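Local coordinates for protein member of s1p family of ribosomal proteins (Pyrococcus furiosus, PDB 5YH1) that binds manganese through its DHH domain and probably acts as an exonuclease on nucleic acids, at residues P131-T142 and V156-P166. Sequence-based numbering, arbitrary orientation.
Sequences PLVVIVDNGGTT and VKIVVIDHHDP. With MN (manganese (II) ion), chain F.
Val133 N donates to Lys157 O at 3.0 Å, the first of five backbone bonds, four of them nearly straight, that join strands 132-136 and 158-161 in parallel; the last, Asp137 N to Ile161 O, is somewhat bent. Beta-branched residues suit these buried strands. Val134 runs alongside Val159, CG2 against CB, on the face shared by Ile161, which packs on helix 199-210; on the other, Val133 CG2 presses on Val156 CG1 at 3.5 Å.

Past the strand ends the polar groups take over. Asp162 reaches back with CG anti to its backbone N (chi1 -165°), and its two oxygens do different work. OD1 takes His164 ND1 at 2.7 Å on its syn side and His163 N from above the carboxylate plane; OD2 uses its anti lone pair for Gly140 N at 3.1 Å, where a CB on Gly140 would probably crowd it. Were an alanine here instead of Asp162, Gly140 N, His163 N and His164 ND1 would probably lose their acceptor and the His164 ring be freer to turn.

The far end is looser and wetter: one water bridges Thr142 OG1, also bonded to Asp168, and another Thr142 N to Pro166 O. Just past the strand ends, Asp137 OD1 and His163 NE2 bind manganese at 2.3 and 2.4 Å, carboxylate and imidazole nearly coplanar; His163 ND1 bonds Tyr195 O, which helps set the ring, and Asp67 and Asp229 complete the protein ligands. Metal ligands just beyond the C-terminal ends of parallel strands, here in a beta-alpha-beta unit, are characteristic of the DHH phosphoesterase active site.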
loop_
_atom_site.group_PDB
_atom_site.type_symbol
_atom_site.label_atom_id
_atom_site.label_comp_id
_atom_site.label_asym_id
_atom_site.label_seq_id
_atom_site.Cartn_x
_atom_site.Cartn_y
_atom_site.Cartn_z
ATOM N N PRO A 131 -15.890 -7.470 -19.032
ATOM C CA PRO A 131 -16.532 -6.154 -19.025
ATOM C C PRO A 131 -16.254 -5.315 -20.257
ATOM O O PRO A 131 -15.334 -5.600 -21.013
ATOM C CB PRO A 131 -15.918 -5.472 -17.799
ATOM C CG PRO A 131 -14.599 -6.142 -17.633
ATOM C CD PRO A 131 -14.832 -7.568 -18.017
ATOM N N LEU A 132 -17.092 -4.304 -20.449
ATOM C CA LEU A 132 -16.760 -3.167 -21.282
ATOM C C LEU A 132 -15.908 -2.256 -20.408
ATOM O O LEU A 132 -16.275 -1.957 -19.265
ATOM C CB LEU A 132 -18.033 -2.430 -21.719
ATOM C CG LEU A 132 -17.870 -1.133 -22.518
ATOM C CD1 LEU A 132 -17.336 -1.448 -23.902
ATOM C CD2 LEU A 132 -19.193 -0.384 -22.612
ATOM N N VAL A 133 -14.775 -1.827 -20.948
ATOM C CA VAL A 133 -13.880 -0.906 -20.267
ATOM C C VAL A 133 -14.039 0.503 -20.851
ATOM O O VAL A 133 -13.920 0.698 -22.077
ATOM C CB VAL A 133 -12.418 -1.378 -20.390
ATOM C CG1 VAL A 133 -11.464 -0.361 -19.784
ATOM C CG2 VAL A 133 -12.243 -2.734 -19.709
ATOM N N VAL A 134 -14.330 1.464 -19.971
ATOM C CA VAL A 134 -14.473 2.878 -20.334
ATOM C C VAL A 134 -13.408 3.663 -19.590
ATOM O O VAL A 134 -13.391 3.655 -18.352
ATOM C CB VAL A 134 -15.861 3.438 -19.951
ATOM C CG1 VAL A 134 -16.006 4.885 -20.409
ATOM C CG2 VAL A 134 -16.978 2.579 -20.535
ATOM N N ILE A 135 -12.513 4.313 -20.338
ATOM C CA ILE A 135 -11.427 5.101 -19.763
ATOM C C ILE A 135 -11.712 6.567 -20.041
ATOM O O ILE A 135 -12.029 6.926 -21.182
ATOM C CB ILE A 135 -10.061 4.806 -20.400
ATOM C CG1 ILE A 135 -9.889 3.325 -20.709
ATOM C CG2 ILE A 135 -8.943 5.331 -19.496
ATOM C CD1 ILE A 135 -9.778 2.451 -19.478
ATOM N N VAL A 136 -11.558 7.407 -19.018
ATOM C CA VAL A 136 -12.035 8.792 -19.068
ATOM C C VAL A 136 -10.992 9.735 -18.487
ATOM O O VAL A 136 -10.447 9.484 -17.402
ATOM C CB VAL A 136 -13.343 8.935 -18.275
ATOM C CG1 VAL A 136 -13.856 10.367 -18.314
ATOM C CG2 VAL A 136 -14.390 7.968 -18.809
ATOM N N ASP A 137 -10.726 10.818 -19.212
ATOM C CA ASP A 137 -9.664 11.784 -18.890
ATOM C C ASP A 137 -8.248 11.186 -18.932
ATOM O O ASP A 137 -7.262 11.834 -18.577
ATOM C CB ASP A 137 -9.936 12.482 -17.549
ATOM C CG ASP A 137 -9.147 13.772 -17.399
ATOM O OD1 ASP A 137 -9.077 14.550 -18.386
ATOM O OD2 ASP A 137 -8.575 13.996 -16.313
ATOM N N ASN A 138 -8.171 9.950 -19.404
ATOM C CA ASN A 138 -6.938 9.229 -19.646
ATOM C C ASN A 138 -7.276 8.379 -20.860
ATOM O O ASN A 138 -8.447 8.310 -21.244
ATOM C CB ASN A 138 -6.606 8.286 -18.476
ATOM C CG ASN A 138 -5.727 8.919 -17.414
ATOM O OD1 ASN A 138 -5.315 10.070 -17.520
ATOM N ND2 ASN A 138 -5.440 8.150 -16.359
ATOM N N GLY A 139 -6.274 7.715 -21.435
ATOM C CA GLY A 139 -6.533 6.647 -22.397
ATOM C C GLY A 139 -6.323 6.981 -23.861
ATOM O O GLY A 139 -6.219 6.080 -24.694
ATOM N N GLY A 140 -6.262 8.265 -24.186
ATOM C CA GLY A 140 -6.210 8.699 -25.580
ATOM C C GLY A 140 -4.823 8.891 -26.167
ATOM O O GLY A 140 -4.686 9.564 -27.187
ATOM N N THR A 141 -3.799 8.315 -25.539
ATOM C CA THR A 141 -2.420 8.490 -25.999
ATOM C C THR A 141 -1.681 7.179 -26.201
ATOM O O THR A 141 -2.145 6.097 -25.818
ATOM C CB THR A 141 -1.574 9.319 -25.017
ATOM O OG1 THR A 141 -1.218 8.507 -23.898
ATOM C CG2 THR A 141 -2.315 10.593 -24.554
ATOM N N THR A 142 -0.499 7.308 -26.788
ATOM C CA THR A 142 0.379 6.180 -27.056
ATOM C C THR A 142 0.862 5.483 -25.766
ATOM O O THR A 142 1.098 4.276 -25.766
ATOM C CB THR A 142 1.542 6.652 -27.954
ATOM O OG1 THR A 142 1.007 6.967 -29.252
ATOM C CG2 THR A 142 2.635 5.588 -28.098
ATOM N N VAL A 156 -11.473 -7.769 -24.965
ATOM C CA VAL A 156 -12.224 -6.733 -24.258
ATOM C C VAL A 156 -12.471 -5.528 -25.169
ATOM O O VAL A 156 -11.582 -5.110 -25.909
ATOM C CB VAL A 156 -11.485 -6.305 -22.966
ATOM C CG1 VAL A 156 -11.983 -4.969 -22.438
ATOM C CG2 VAL A 156 -11.630 -7.390 -21.898
ATOM N N LYS A 157 -13.685 -4.990 -25.121
ATOM C CA LYS A 157 -14.010 -3.765 -25.858
ATOM C C LYS A 157 -13.766 -2.548 -24.986
ATOM O O LYS A 157 -13.931 -2.601 -23.767
ATOM C CB LYS A 157 -15.440 -3.812 -26.379
ATOM C CG LYS A 157 -15.604 -4.898 -27.426
ATOM C CD LYS A 157 -16.996 -4.903 -28.012
ATOM C CE LYS A 157 -17.083 -5.889 -29.168
ATOM N NZ LYS A 157 -18.479 -5.952 -29.682
ATOM N N ILE A 158 -13.336 -1.468 -25.629
ATOM C CA ILE A 158 -12.762 -0.334 -24.939
ATOM C C ILE A 158 -13.339 0.965 -25.501
ATOM O O ILE A 158 -13.287 1.203 -26.712
ATOM C CB ILE A 158 -11.220 -0.315 -25.088
ATOM C CG1 ILE A 158 -10.594 -1.618 -24.565
ATOM C CG2 ILE A 158 -10.624 0.870 -24.347
ATOM C CD1 ILE A 158 -9.147 -1.809 -24.976
ATOM N N VAL A 159 -13.897 1.784 -24.612
ATOM C CA VAL A 159 -14.343 3.143 -24.931
ATOM C C VAL A 159 -13.396 4.144 -24.265
ATOM O O VAL A 159 -13.099 4.029 -23.072
ATOM C CB VAL A 159 -15.781 3.381 -24.430
ATOM C CG1 VAL A 159 -16.204 4.844 -24.601
ATOM C CG2 VAL A 159 -16.750 2.443 -25.146
ATOM N N VAL A 160 -12.909 5.111 -25.040
ATOM C CA VAL A 160 -12.095 6.193 -24.506
ATOM C C VAL A 160 -12.780 7.547 -24.690
ATOM O O VAL A 160 -13.201 7.889 -25.807
ATOM C CB VAL A 160 -10.722 6.266 -25.185
ATOM C CG1 VAL A 160 -9.893 7.381 -24.547
ATOM C CG2 VAL A 160 -9.999 4.922 -25.102
ATOM N N ILE A 161 -12.881 8.299 -23.592
ATOM C CA ILE A 161 -13.382 9.678 -23.585
ATOM C C ILE A 161 -12.298 10.555 -22.939
ATOM O O ILE A 161 -12.140 10.571 -21.719
ATOM C CB ILE A 161 -14.695 9.807 -22.790
ATOM C CG1 ILE A 161 -15.775 8.891 -23.377
ATOM C CG2 ILE A 161 -15.179 11.251 -22.792
ATOM C CD1 ILE A 161 -16.968 8.684 -22.472
ATOM N N ASP A 162 -11.539 11.264 -23.761
ATOM C CA ASP A 162 -10.373 11.993 -23.299
ATOM C C ASP A 162 -10.208 13.282 -24.118
ATOM O O ASP A 162 -10.850 13.453 -25.156
ATOM C CB ASP A 162 -9.146 11.076 -23.419
ATOM C CG ASP A 162 -7.946 11.570 -22.640
ATOM O OD1 ASP A 162 -8.077 12.550 -21.862
ATOM O OD2 ASP A 162 -6.851 10.967 -22.817
ATOM N N HIS A 163 -9.365 14.193 -23.642
ATOM C CA HIS A 163 -9.106 15.461 -24.349
ATOM C C HIS A 163 -7.625 15.843 -24.386
ATOM O O HIS A 163 -7.286 17.001 -24.673
ATOM C CB HIS A 163 -9.937 16.599 -23.735
ATOM C CG HIS A 163 -9.572 16.916 -22.323
ATOM N ND1 HIS A 163 -9.141 18.165 -21.927
ATOM C CD2 HIS A 163 -9.552 16.142 -21.214
ATOM C CE1 HIS A 163 -8.887 18.146 -20.630
ATOM N NE2 HIS A 163 -9.132 16.931 -20.178
ATOM N N HIS A 164 -6.755 14.866 -24.124
ATOM C CA HIS A 164 -5.317 15.025 -24.309
ATOM C C HIS A 164 -4.954 14.671 -25.738
ATOM O O HIS A 164 -5.652 13.887 -26.393
ATOM C CB HIS A 164 -4.546 14.151 -23.315
ATOM C CG HIS A 164 -4.816 14.513 -21.891
ATOM N ND1 HIS A 164 -5.918 14.048 -21.202
ATOM C CD2 HIS A 164 -4.163 15.343 -21.044
ATOM C CE1 HIS A 164 -5.918 14.563 -19.985
ATOM N NE2 HIS A 164 -4.865 15.352 -19.865
ATOM N N ASP A 165 -3.857 15.251 -26.209
ATOM C CA ASP A 165 -3.393 15.066 -27.583
ATOM C C ASP A 165 -2.869 13.639 -27.801
ATOM O O ASP A 165 -1.921 13.226 -27.143
ATOM C CB ASP A 165 -2.291 16.094 -27.894
ATOM C CG ASP A 165 -1.784 16.016 -29.337
ATOM O OD1 ASP A 165 -2.400 15.344 -30.199
ATOM O OD2 ASP A 165 -0.744 16.642 -29.605
ATOM N N PRO A 166 -3.485 12.882 -28.727
ATOM C CA PRO A 166 -2.932 11.556 -29.033
ATOM C C PRO A 166 -1.522 11.600 -29.625
ATOM O O PRO A 166 -0.814 10.604 -29.568
ATOM C CB PRO A 166 -3.932 10.972 -30.037
ATOM C CG PRO A 166 -5.202 11.731 -29.803
ATOM C CD PRO A 166 -4.773 13.108 -29.405
HETATM MN MN MN F . -8.923 16.783 -17.800
HETATM O O HOH W 1 -15.918 -6.105 -23.618
HETATM O O HOH W 2 -8.272 16.415 -15.765
HETATM O O HOH W 3 -1.523 7.698 -30.337
HETATM O O HOH W 4 0.740 9.936 -27.657
HETATM O O HOH W 5 -6.756 17.252 -17.990
#